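Local coordinates for uncharacterized protein (PDB 6SCE), which is a DNA nuclease of type III CRISPR defence that is switched on by cyclic oligoadenylate, which probably binds to its CARF domains, at residues 377-382 / 388-393; 318-323 / 358-363; 346-351 / 384-389; 294-299 / 303-308. All blocks are in the same frame, centred on the assembly; numbering follows the deposited sequence. Where two conformers were deposited one is given.

Contact 1: 377-382 / 388-393; sequences ANLNSG and LGLYLA. With nucleotides of chain B.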
# COMPACT_ATOMS: atom_id res chain seq x y z
N ALA A 377 18.61 -9.17 3.48
CA ALA A 377 18.25 -8.00 2.72
C ALA A 377 16.86 -8.21 2.18
O ALA A 377 16.60 -9.13 1.41
CB ALA A 377 19.24 -7.76 1.58
N ASN A 378 15.95 -7.34 2.60
CA ASN A 378 14.61 -7.39 2.10
C ASN A 378 14.51 -6.49 0.85
O ASN A 378 14.90 -5.33 0.88
CB ASN A 378 13.63 -6.90 3.16
CG ASN A 378 12.23 -6.83 2.62
OD1 ASN A 378 11.81 -5.81 2.02
ND2 ASN A 378 11.52 -7.95 2.74
N LEU A 379 13.93 -7.03 -0.21
CA LEU A 379 13.83 -6.32 -1.49
C LEU A 379 12.41 -5.88 -1.86
O LEU A 379 12.15 -5.50 -3.00
CB LEU A 379 14.45 -7.18 -2.59
CG LEU A 379 15.94 -7.47 -2.40
CD1 LEU A 379 16.47 -8.41 -3.47
CD2 LEU A 379 16.77 -6.20 -2.41
N ASN A 380 11.49 -5.89 -0.89
CA ASN A 380 10.12 -5.48 -1.11
C ASN A 380 9.86 -4.01 -1.16
O ASN A 380 8.91 -3.61 -1.83
CB ASN A 380 9.19 -6.00 -0.03
CG ASN A 380 8.90 -7.48 -0.18
OD1 ASN A 380 9.63 -8.28 0.36
ND2 ASN A 380 7.88 -7.83 -0.93
N SER A 381 10.66 -3.23 -0.45
CA SER A 381 10.28 -1.85 -0.15
C SER A 381 11.15 -0.83 -0.91
O SER A 381 12.19 -1.14 -1.49
CB SER A 381 10.35 -1.60 1.35
OG SER A 381 9.63 -2.60 2.07
N GLY A 382 10.67 0.41 -0.85
CA GLY A 382 11.19 1.47 -1.65
C GLY A 382 10.77 1.31 -3.09
O GLY A 382 10.13 0.33 -3.50
N LEU A 388 16.88 -1.92 -6.12
CA LEU A 388 18.05 -2.30 -6.92
C LEU A 388 19.36 -1.80 -6.28
O LEU A 388 20.36 -2.50 -6.31
CB LEU A 388 17.94 -1.83 -8.34
CG LEU A 388 16.89 -2.55 -9.18
CD1 LEU A 388 16.87 -2.01 -10.59
CD2 LEU A 388 17.15 -4.03 -9.19
N GLY A 389 19.32 -0.62 -5.69
CA GLY A 389 20.47 -0.10 -4.96
C GLY A 389 20.90 -0.98 -3.83
O GLY A 389 22.10 -1.23 -3.59
N LEU A 390 19.90 -1.48 -3.12
CA LEU A 390 20.18 -2.38 -2.03
C LEU A 390 20.75 -3.67 -2.59
O LEU A 390 21.71 -4.19 -2.06
CB LEU A 390 18.92 -2.65 -1.20
CG LEU A 390 18.95 -3.82 -0.21
CD1 LEU A 390 20.14 -3.77 0.70
CD2 LEU A 390 17.70 -3.76 0.65
N TYR A 391 20.15 -4.21 -3.64
CA TYR A 391 20.66 -5.44 -4.23
C TYR A 391 22.13 -5.27 -4.67
O TYR A 391 22.94 -6.17 -4.48
CB TYR A 391 19.81 -5.86 -5.43
CG TYR A 391 20.46 -6.91 -6.26
CD1 TYR A 391 20.56 -8.22 -5.81
CD2 TYR A 391 20.95 -6.62 -7.53
CE1 TYR A 391 21.17 -9.20 -6.58
CE2 TYR A 391 21.56 -7.59 -8.31
CZ TYR A 391 21.67 -8.88 -7.83
OH TYR A 391 22.27 -9.84 -8.64
N LEU A 392 22.46 -4.11 -5.22
CA LEU A 392 23.81 -3.87 -5.75
C LEU A 392 24.85 -3.69 -4.64
O LEU A 392 26.06 -3.80 -4.90
CB LEU A 392 23.81 -2.67 -6.71
CG LEU A 392 23.10 -2.95 -8.04
CD1 LEU A 392 22.84 -1.68 -8.81
CD2 LEU A 392 23.86 -3.94 -8.90
N ALA A 393 24.39 -3.41 -3.43
CA ALA A 393 25.25 -3.38 -2.25
C ALA A 393 25.64 -4.76 -1.77
O ALA A 393 26.58 -4.90 -0.99
CB ALA A 393 24.56 -2.65 -1.12
P A B 4 5.63 -0.70 -1.59
OP1 A B 4 4.24 -0.57 -2.11
OP2 A B 4 5.88 -0.58 -0.11
O5' A B 4 6.23 -2.09 -2.13
C5' A B 4 5.80 -3.29 -1.48
C4' A B 4 5.91 -4.42 -2.48
O4' A B 4 5.80 -5.70 -1.78
C3' A B 4 4.80 -4.41 -3.52
O3' A B 4 5.19 -4.89 -4.81
C2' A B 4 3.81 -5.40 -2.91
O2' A B 4 2.88 -5.90 -3.85
C1' A B 4 4.77 -6.45 -2.39
N9 A B 4 4.21 -7.39 -1.43
C8 A B 4 4.32 -8.75 -1.53
N7 A B 4 3.68 -9.38 -0.57
C5 A B 4 3.08 -8.38 0.18
C6 A B 4 2.26 -8.40 1.32
N6 A B 4 1.84 -9.52 1.93
N1 A B 4 1.82 -7.21 1.80
C2 A B 4 2.21 -6.09 1.18
N3 A B 4 3.00 -5.94 0.11
C4 A B 4 3.41 -7.13 -0.35
P A B 3 8.08 0.91 -8.22
OP1 A B 3 9.42 1.36 -8.77
OP2 A B 3 7.77 -0.53 -8.53
O5' A B 3 8.06 1.16 -6.66
C5' A B 3 6.86 1.12 -5.87
C4' A B 3 7.28 1.29 -4.43
O4' A B 3 7.86 2.61 -4.23
C3' A B 3 6.16 1.16 -3.40
O3' A B 3 6.62 0.26 -2.41
C2' A B 3 6.01 2.60 -2.86
O2' A B 3 5.53 2.67 -1.54
C1' A B 3 7.45 3.09 -2.98
N9 A B 3 7.57 4.53 -3.01
C8 A B 3 6.86 5.40 -3.81
N7 A B 3 7.22 6.65 -3.63
C5 A B 3 8.25 6.59 -2.70
C6 A B 3 9.05 7.59 -2.12
N6 A B 3 8.96 8.88 -2.45
N1 A B 3 10.00 7.19 -1.25
C2 A B 3 10.11 5.88 -0.96
N3 A B 3 9.40 4.85 -1.44
C4 A B 3 8.48 5.29 -2.32

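Contact 2: 318-323 / 358-363; sequences YLLTTP and RDLLAP. With nucleotides of chain B.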
# COMPACT_ATOMS: atom_id res chain seq x y z
N TYR A 318 19.17 -1.86 9.53
CA TYR A 318 19.55 -0.66 8.81
C TYR A 318 18.40 -0.29 7.91
O TYR A 318 18.01 -1.13 7.11
CB TYR A 318 20.77 -0.91 7.96
CG TYR A 318 22.05 -1.13 8.76
CD1 TYR A 318 22.32 -2.35 9.35
CD2 TYR A 318 23.00 -0.11 8.89
CE1 TYR A 318 23.49 -2.55 10.08
CE2 TYR A 318 24.16 -0.30 9.62
CZ TYR A 318 24.40 -1.52 10.22
OH TYR A 318 25.58 -1.73 10.94
N LEU A 319 17.84 0.89 8.11
CA LEU A 319 16.63 1.35 7.44
C LEU A 319 16.92 2.60 6.65
O LEU A 319 17.39 3.59 7.21
CB LEU A 319 15.52 1.62 8.46
CG LEU A 319 15.07 0.47 9.34
CD1 LEU A 319 14.08 0.91 10.41
CD2 LEU A 319 14.48 -0.64 8.46
N LEU A 320 16.66 2.58 5.34
CA LEU A 320 16.85 3.73 4.47
C LEU A 320 15.57 4.13 3.82
O LEU A 320 14.83 3.28 3.34
CB LEU A 320 17.88 3.42 3.38
CG LEU A 320 19.29 3.07 3.81
CD1 LEU A 320 20.20 2.79 2.61
CD2 LEU A 320 19.88 4.18 4.65
N THR A 321 15.29 5.43 3.77
CA THR A 321 14.18 5.91 2.97
C THR A 321 14.34 7.39 2.63
O THR A 321 15.40 7.98 2.85
CB THR A 321 12.80 5.59 3.59
OG1 THR A 321 11.78 5.74 2.59
CG2 THR A 321 12.50 6.46 4.79
N THR A 322 13.31 7.95 2.03
CA THR A 322 13.31 9.30 1.53
C THR A 322 12.70 10.21 2.59
O THR A 322 11.95 9.79 3.49
CB THR A 322 12.48 9.42 0.25
OG1 THR A 322 11.18 8.86 0.50
CG2 THR A 322 13.13 8.67 -0.88
N PRO A 323 13.01 11.50 2.48
CA PRO A 323 12.48 12.42 3.49
C PRO A 323 10.98 12.45 3.53
O PRO A 323 10.42 12.59 4.61
CB PRO A 323 13.09 13.78 3.10
CG PRO A 323 13.75 13.60 1.80
CD PRO A 323 13.86 12.15 1.48
N ARG A 358 23.28 2.01 -2.48
CA ARG A 358 24.40 1.12 -2.72
C ARG A 358 25.61 1.55 -1.88
O ARG A 358 26.23 0.74 -1.20
CB ARG A 358 24.77 1.08 -4.20
CG ARG A 358 25.82 0.02 -4.56
CD ARG A 358 26.37 0.25 -5.97
NE ARG A 358 26.88 1.62 -6.03
CZ ARG A 358 26.87 2.41 -7.10
NH1 ARG A 358 26.41 2.00 -8.26
NH2 ARG A 358 27.34 3.65 -6.99
N ASP A 359 25.92 2.83 -1.93
CA ASP A 359 27.14 3.34 -1.29
C ASP A 359 27.01 3.40 0.22
O ASP A 359 27.99 3.17 0.94
CB ASP A 359 27.51 4.69 -1.87
CG ASP A 359 28.02 4.58 -3.28
OD1 ASP A 359 28.23 3.45 -3.79
OD2 ASP A 359 28.19 5.63 -3.90
N LEU A 360 25.80 3.64 0.71
CA LEU A 360 25.55 3.59 2.14
C LEU A 360 25.67 2.18 2.66
O LEU A 360 26.17 1.97 3.78
CB LEU A 360 24.16 4.12 2.48
CG LEU A 360 23.99 5.64 2.52
CD1 LEU A 360 22.52 6.03 2.44
CD2 LEU A 360 24.60 6.15 3.82
N LEU A 361 25.16 1.19 1.91
CA LEU A 361 25.09 -0.16 2.44
C LEU A 361 26.26 -1.08 2.13
O LEU A 361 26.50 -2.02 2.89
CB LEU A 361 23.74 -0.83 2.11
CG LEU A 361 22.56 -0.21 2.83
CD1 LEU A 361 21.25 -0.81 2.35
CD2 LEU A 361 22.66 -0.42 4.32
N ALA A 362 27.00 -0.83 1.05
CA ALA A 362 28.10 -1.70 0.67
C ALA A 362 29.08 -1.96 1.83
O ALA A 362 29.40 -3.13 2.13
CB ALA A 362 28.82 -1.16 -0.56
N PRO A 363 29.51 -0.90 2.52
CA PRO A 363 30.46 -1.12 3.62
C PRO A 363 29.89 -1.92 4.80
O PRO A 363 30.63 -2.64 5.49
CB PRO A 363 30.81 0.31 4.08
CG PRO A 363 30.41 1.19 2.95
CD PRO A 363 29.23 0.52 2.33
P A B 3 8.08 0.91 -8.22
OP1 A B 3 9.42 1.36 -8.77
OP2 A B 3 7.77 -0.53 -8.53
O5' A B 3 8.06 1.16 -6.66
C5' A B 3 6.86 1.12 -5.87
C4' A B 3 7.28 1.29 -4.43
O4' A B 3 7.86 2.61 -4.23
C3' A B 3 6.16 1.16 -3.40
O3' A B 3 6.62 0.26 -2.41
C2' A B 3 6.01 2.60 -2.86
O2' A B 3 5.53 2.67 -1.54
C1' A B 3 7.45 3.09 -2.98
N9 A B 3 7.57 4.53 -3.01
C8 A B 3 6.86 5.40 -3.81
N7 A B 3 7.22 6.65 -3.63
C5 A B 3 8.25 6.59 -2.70
C6 A B 3 9.05 7.59 -2.12
N6 A B 3 8.96 8.88 -2.45
N1 A B 3 10.00 7.19 -1.25
C2 A B 3 10.11 5.88 -0.96
N3 A B 3 9.40 4.85 -1.44
C4 A B 3 8.48 5.29 -2.32

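Contact 3: 346-351 / 384-389; sequences SFLSGP and TAMALG. With nucleotides of chain B.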
# COMPACT_ATOMS: atom_id res chain seq x y z
N SER A 346 19.06 6.19 7.72
CA SER A 346 19.54 7.34 7.01
C SER A 346 18.52 7.73 5.96
O SER A 346 17.75 6.88 5.49
CB SER A 346 20.90 7.05 6.36
OG SER A 346 21.49 8.26 5.89
N PHE A 347 18.51 9.02 5.60
CA PHE A 347 17.71 9.52 4.49
C PHE A 347 18.49 9.53 3.18
O PHE A 347 19.67 9.98 3.11
CB PHE A 347 17.18 10.92 4.76
CG PHE A 347 16.13 10.99 5.81
CD1 PHE A 347 14.88 10.40 5.61
CD2 PHE A 347 16.38 11.66 7.01
CE1 PHE A 347 13.90 10.48 6.59
CE2 PHE A 347 15.39 11.73 7.99
CZ PHE A 347 14.15 11.13 7.78
N LEU A 348 17.80 9.11 2.11
CA LEU A 348 18.26 9.30 0.73
C LEU A 348 17.87 10.70 0.27
O LEU A 348 16.93 11.26 0.80
CB LEU A 348 17.64 8.28 -0.21
CG LEU A 348 17.79 6.82 0.21
CD1 LEU A 348 17.04 5.95 -0.80
CD2 LEU A 348 19.26 6.40 0.34
N SER A 349 18.61 11.25 -0.69
CA SER A 349 18.28 12.53 -1.29
C SER A 349 16.91 12.46 -1.94
O SER A 349 16.16 13.43 -1.90
CB SER A 349 19.33 12.94 -2.33
OG SER A 349 20.61 13.02 -1.73
N GLY A 350 16.57 11.31 -2.52
CA GLY A 350 15.24 11.16 -3.11
C GLY A 350 15.00 9.72 -3.56
O GLY A 350 15.89 8.87 -3.44
N PRO A 351 13.81 9.46 -4.10
CA PRO A 351 13.46 8.08 -4.45
C PRO A 351 14.22 7.52 -5.63
O PRO A 351 14.14 6.33 -5.89
CB PRO A 351 11.95 8.16 -4.73
CG PRO A 351 11.67 9.58 -5.06
CD PRO A 351 12.63 10.34 -4.14
N THR A 384 11.76 0.91 -7.21
CA THR A 384 12.65 -0.06 -7.87
C THR A 384 14.10 0.40 -7.85
O THR A 384 15.01 -0.39 -7.58
CB THR A 384 12.18 -0.41 -9.29
OG1 THR A 384 10.81 -0.83 -9.24
CG2 THR A 384 12.98 -1.49 -9.88
N ALA A 385 14.32 1.71 -8.04
CA ALA A 385 15.64 2.29 -7.91
C ALA A 385 16.26 1.99 -6.56
O ALA A 385 17.42 1.56 -6.53
CB ALA A 385 15.60 3.80 -8.16
N MSE A 386 15.50 2.18 -5.49
CA MSE A 386 16.03 1.99 -4.14
C MSE A 386 16.33 0.54 -3.85
O MSE A 386 17.38 0.20 -3.29
CB MSE A 386 15.08 2.57 -3.13
CG MSE A 386 14.92 4.10 -3.22
SE MSE A 386 13.36 4.79 -2.31
CE MSE A 386 13.68 4.16 -0.51
N ALA A 387 15.42 -0.33 -4.25
CA ALA A 387 15.60 -1.76 -4.05
C ALA A 387 16.74 -2.35 -4.87
O ALA A 387 17.49 -3.21 -4.38
CB ALA A 387 14.30 -2.48 -4.35
N LEU A 388 16.88 -1.92 -6.12
CA LEU A 388 18.05 -2.30 -6.92
C LEU A 388 19.36 -1.80 -6.28
O LEU A 388 20.36 -2.50 -6.31
CB LEU A 388 17.94 -1.83 -8.34
CG LEU A 388 16.89 -2.55 -9.18
CD1 LEU A 388 16.87 -2.01 -10.59
CD2 LEU A 388 17.15 -4.03 -9.19
N GLY A 389 19.32 -0.62 -5.69
CA GLY A 389 20.47 -0.10 -4.96
C GLY A 389 20.90 -0.98 -3.83
O GLY A 389 22.10 -1.23 -3.59
P A B 3 8.08 0.91 -8.22
OP1 A B 3 9.42 1.36 -8.77
OP2 A B 3 7.77 -0.53 -8.53
O5' A B 3 8.06 1.16 -6.66
C5' A B 3 6.86 1.12 -5.87
C4' A B 3 7.28 1.29 -4.43
O4' A B 3 7.86 2.61 -4.23
C3' A B 3 6.16 1.16 -3.40
O3' A B 3 6.62 0.26 -2.41
C2' A B 3 6.01 2.60 -2.86
O2' A B 3 5.53 2.67 -1.54
C1' A B 3 7.45 3.09 -2.98
N9 A B 3 7.57 4.53 -3.01
C8 A B 3 6.86 5.40 -3.81
N7 A B 3 7.22 6.65 -3.63
C5 A B 3 8.25 6.59 -2.70
C6 A B 3 9.05 7.59 -2.12
N6 A B 3 8.96 8.88 -2.45
N1 A B 3 10.00 7.19 -1.25
C2 A B 3 10.11 5.88 -0.96
N3 A B 3 9.40 4.85 -1.44
C4 A B 3 8.48 5.29 -2.32

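Contact 4: 294-299 / 303-308; sequences LLALVS and VPLYAA. With nucleotides of chain B.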
# COMPACT_ATOMS: atom_id res chain seq x y z
N LEU A 294 19.52 -7.02 9.42
CA LEU A 294 18.47 -6.83 8.41
C LEU A 294 18.67 -5.48 7.77
O LEU A 294 18.74 -4.46 8.46
CB LEU A 294 17.09 -6.91 9.03
CG LEU A 294 15.88 -6.61 8.12
CD1 LEU A 294 15.88 -7.54 6.91
CD2 LEU A 294 14.59 -6.73 8.90
N LEU A 295 18.75 -5.47 6.45
CA LEU A 295 18.80 -4.26 5.66
C LEU A 295 17.48 -4.14 4.89
O LEU A 295 17.04 -5.09 4.27
CB LEU A 295 19.93 -4.31 4.66
CG LEU A 295 21.27 -4.87 5.11
CD1 LEU A 295 22.25 -4.81 3.95
CD2 LEU A 295 21.77 -4.14 6.32
N ALA A 296 16.87 -2.97 4.95
CA ALA A 296 15.59 -2.75 4.29
C ALA A 296 15.36 -1.29 3.97
O ALA A 296 15.91 -0.39 4.65
CB ALA A 296 14.45 -3.26 5.17
N LEU A 297 14.55 -1.05 2.93
CA LEU A 297 14.00 0.26 2.65
C LEU A 297 12.71 0.38 3.46
O LEU A 297 12.21 -0.63 3.97
CB LEU A 297 13.80 0.40 1.13
CG LEU A 297 15.21 0.07 0.61
CD1 LEU A 297 15.33 -1.04 -0.41
CD2 LEU A 297 16.02 1.31 0.28
N VAL A 298 12.19 1.61 3.62
CA VAL A 298 10.91 1.82 4.26
C VAL A 298 10.01 2.51 3.26
O VAL A 298 10.39 3.50 2.62
CB VAL A 298 11.02 2.63 5.57
CG1 VAL A 298 9.64 2.90 6.15
CG2 VAL A 298 11.85 1.87 6.58
N SER A 299 8.82 1.97 3.09
CA SER A 299 7.85 2.55 2.17
C SER A 299 6.41 2.21 2.61
O SER A 299 6.18 1.97 3.79
CB SER A 299 8.18 2.18 0.74
OG SER A 299 8.15 0.78 0.51
N VAL A 303 3.85 -4.77 5.85
CA VAL A 303 3.89 -6.23 6.03
C VAL A 303 5.23 -6.88 5.60
O VAL A 303 5.74 -7.71 6.32
CB VAL A 303 2.68 -6.92 5.36
CG1 VAL A 303 2.86 -8.42 5.28
CG2 VAL A 303 1.40 -6.59 6.14
N PRO A 304 5.81 -6.48 4.45
CA PRO A 304 7.08 -7.09 4.07
C PRO A 304 8.19 -6.87 5.06
O PRO A 304 9.02 -7.75 5.31
CB PRO A 304 7.39 -6.44 2.72
CG PRO A 304 6.04 -6.09 2.15
CD PRO A 304 5.24 -5.68 3.36
N LEU A 305 8.24 -5.67 5.63
CA LEU A 305 9.22 -5.38 6.65
C LEU A 305 8.99 -6.21 7.90
O LEU A 305 9.93 -6.69 8.53
CB LEU A 305 9.15 -3.90 7.02
CG LEU A 305 10.25 -3.37 7.95
CD1 LEU A 305 11.66 -3.76 7.58
CD2 LEU A 305 10.12 -1.85 7.96
N TYR A 306 7.74 -6.38 8.26
CA TYR A 306 7.39 -7.21 9.41
C TYR A 306 7.76 -8.69 9.15
O TYR A 306 8.29 -9.35 10.02
CB TYR A 306 5.93 -7.07 9.71
CG TYR A 306 5.52 -7.72 11.01
CD1 TYR A 306 6.15 -7.38 12.19
CD2 TYR A 306 4.50 -8.63 11.06
CE1 TYR A 306 5.80 -7.95 13.39
CE2 TYR A 306 4.12 -9.20 12.27
CZ TYR A 306 4.77 -8.86 13.43
OH TYR A 306 4.42 -9.42 14.64
N ALA A 307 7.46 -9.19 7.95
CA ALA A 307 7.85 -10.54 7.59
C ALA A 307 9.34 -10.70 7.69
O ALA A 307 9.83 -11.71 8.20
CB ALA A 307 7.38 -10.88 6.19
N ALA A 308 10.08 -9.70 7.21
CA ALA A 308 11.54 -9.75 7.26
C ALA A 308 12.05 -9.82 8.70
O ALA A 308 13.03 -10.51 8.99
CB ALA A 308 12.13 -8.56 6.54
P A B 4 5.63 -0.70 -1.59
OP1 A B 4 4.24 -0.57 -2.11
OP2 A B 4 5.88 -0.58 -0.11
O5' A B 4 6.23 -2.09 -2.13
C5' A B 4 5.80 -3.29 -1.48
C4' A B 4 5.91 -4.42 -2.48
O4' A B 4 5.80 -5.70 -1.78
C3' A B 4 4.80 -4.41 -3.52
O3' A B 4 5.19 -4.89 -4.81
C2' A B 4 3.81 -5.40 -2.91
O2' A B 4 2.88 -5.90 -3.85
C1' A B 4 4.77 -6.45 -2.39
N9 A B 4 4.21 -7.39 -1.43
C8 A B 4 4.32 -8.75 -1.53
N7 A B 4 3.68 -9.38 -0.57
C5 A B 4 3.08 -8.38 0.18
C6 A B 4 2.26 -8.40 1.32
N6 A B 4 1.84 -9.52 1.93
N1 A B 4 1.82 -7.21 1.80
C2 A B 4 2.21 -6.09 1.18
N3 A B 4 3.00 -5.94 0.11
C4 A B 4 3.41 -7.13 -0.35
P A B 3 8.08 0.91 -8.22
OP1 A B 3 9.42 1.36 -8.77
OP2 A B 3 7.77 -0.53 -8.53
O5' A B 3 8.06 1.16 -6.66
C5' A B 3 6.86 1.12 -5.87
C4' A B 3 7.28 1.29 -4.43
O4' A B 3 7.86 2.61 -4.23
C3' A B 3 6.16 1.16 -3.40
O3' A B 3 6.62 0.26 -2.41
C2' A B 3 6.01 2.60 -2.86
O2' A B 3 5.53 2.67 -1.54
C1' A B 3 7.45 3.09 -2.98
N9 A B 3 7.57 4.53 -3.01
C8 A B 3 6.86 5.40 -3.81
N7 A B 3 7.22 6.65 -3.63
C5 A B 3 8.25 6.59 -2.70
C6 A B 3 9.05 7.59 -2.12
N6 A B 3 8.96 8.88 -2.45
N1 A B 3 10.00 7.19 -1.25
C2 A B 3 10.11 5.88 -0.96
N3 A B 3 9.40 4.85 -1.44
C4 A B 3 8.48 5.29 -2.32

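Contact 1: 377-382 / 388-393
Leu-379 and Tyr-391 bring the two backbones nearest, their CA atoms 7.4 Å apart, where the chain leaves strand 375-378 and passes helix 384-393. No hydrogen bond joins the two segments; the contact is apolar and is carried by Leu-390. With its CG anti to the backbone N (chi1 166°), Leu-390 turns its branched end to the strand. CD1 reaches CB of Ala-377, CG lies 3.9 Å from CD2 of Leu-379, and CD2 presses closely on the carbonyl O of Asn-378, at 3.2 Å. The end of Leu-379 slants across Leu-390, its CD2 also within 4.3 Å of CB of Tyr-391. Leucines suit this place because the forked end of each offers methyls to the other, while small Ala-377 lets Leu-390 come close.

At the end of the strand the contacts turn polar. Asn-378 OD1 accepts from the backbone N of Asn-380, forming an Asx turn, although the donor stands above the carbonyl plane. Asn-378 ND2 returns a bond to Asn-380 OD1, which also accepts from Leu-403 N. Held in this way, the amide of Asn-380 presents ND2 to O4' of nucleotide A4 of chain B, 3.1 Å away and nearly straight at 165°. An alanine in place of this asparagine would probably leave that ribose oxygen without its donor and the amide of Asn-378 freer to turn. Strand 375-378, helix 384-393 and strand 399-404 form a beta-alpha-beta unit whose turn after the first strand meets the nucleotide, an arrangement characteristic of the Rossmann-like CARF fold.

Contact 2: 318-323 / 358-363
Leu-320, on strand 316-321, packs against Leu-360 and Leu-361 of helix 354-370. Its CB points toward the helix, and with CG anti to the carbonyl carbon (chi1 -62°) the side chain runs out to a fork between the two leucines. CD1 meets both: it lies 3.8 Å from CG and CD1 of Leu-361, the side chains meeting tip to tip, and it also touches CB and CD1 of Leu-360. CD2 touches CD1 of Leu-360 at 3.9 Å. One forked leucine thus touches two successive helix residues at once. Nearer the start of the strand, CB of Tyr-318 rests against CD2 of Leu-361, while its hydroxyl bonds to the carbonyl O of Pro-286.

Strand and helix run almost exactly antiparallel (174°), as in a Rossmann-like sheet where the helix is the return leg of a crossover; helix 354-370 leads from edge strand 342-347 to strand 375-378, covering strand 316-321 on the way.

Just past the strand end, Thr-322 donates from OG1 to N1 of nucleotide A3 of chain B, a 2.7 Å bond. Its methyl CG2 lies beside the same N1, adding a contact to the polar one. A valine here would probably keep much of the bulk but leave adenine N1 without its hydrogen-bond donor. Pro-351 touches the side chain of Thr-322 beside the base.

Contact 3: 346-351 / 384-389
Pro-351 and Met-386, a selenomethionine here, touch each other and lie against the same face of the adenine of nucleotide A3 of chain B, whose N1 edge is met by Thr-322. The proline ring covers the amino side, CB being 3.8 Å from adenine N6, while SE of Met-386 lies off the same face, just outside the C2 corner, 3.7 Å from adenine C2. Both are apolar, and the selenium is polarisable as well, which suits them to a flat base.

Beneath this platform Leu-348 braces the long side chain: its CD1 meets CG of Met-386 at 3.7 Å and the methyl CE at a similar distance. The bend at chi3 (59°) folds CE back, letting it touch leucine and base alike. The carbonyl O of Pro-351 passes over the helix start, 3.7 Å from CB of Ala-385 and near CG of Met-386. Small Ala-385 permits this close approach, and the carbonyl O is satisfied by the hydroxyl of Thr-383, which also bonds to Met-386 N.

At the first turn of helix 384-393, Thr-384 grips one phosphate oxygen of A3 twice. The backbone N donates to OP1 over 2.8 Å (155°), and OG1 donates to the same OP1. Base and phosphate are therefore read by different chemistry on one helix: dispersion and shape under the adenine, and for the phosphate two donors at a helix N-terminus, whose dipole would probably help offset the negative charge.

Contact 4: 294-299 / 303-308
Leu-305 carries the largest share of this contact, reaching from helix 303-312 to strand 293-297 with its CG anti to the backbone N (chi1 -172°). The two methyls part: CD1 lies 3.7 Å from CB of Ala-296 and also nears CD2 of Leu-294, while CD2 meets CG2 of Val-298 at 4.3 Å. Ala-296 suits the middle because its lone methyl leaves room for the leucine above it.

One helical turn on, Ala-308 is straddled by Leu-294. Both methyls of Leu-294, CD1 and CD2, sit 3.9 Å from CB of Ala-308. A small residue here lets the helix come near the sheet, the axes being 9.7 Å apart and antiparallel.

In the loop between strand and helix, the contact borders the ligand. Ser-299 OG donates to OP2 of nucleotide A4 of chain B (2.7 Å) and itself accepts from Gly-382 N. Pro-304 CG lies over the adenine of A4 near N3, and Val-303 lies on the same side toward N1 and N6. Strand 293-297, helix 303-312 and strand 316-321 make a beta-alpha-beta unit, with the nucleotide at the carboxyl end of the strand and the start of the helix, as expected of a Rossmann-like CARF domain.

All four contacts are buried and serve one sheet; contact 2 is centred farthest from the chain centre (about 22 Å), contact 4 nearest (about 13 Å). Contacts 1 and 3 share helix 384-393, its later turns packing on strand 375-378 and its first turn meeting the ligand. Contacts 2 and 4 sit on neighbouring strands, about 13 Å apart between centres, and Thr-321 OG1 bonds to Val-298 O between them. Contact 1 joins contact 2 where Leu-390 packs on Leu-361. Leucine and alanine fill the spaces between sheet and helices, whereas polar groups gather past the strand ends: contacts 2 and 3 handle A3, contact 1 holds the ribose of A4, and contact 4 its phosphate and base.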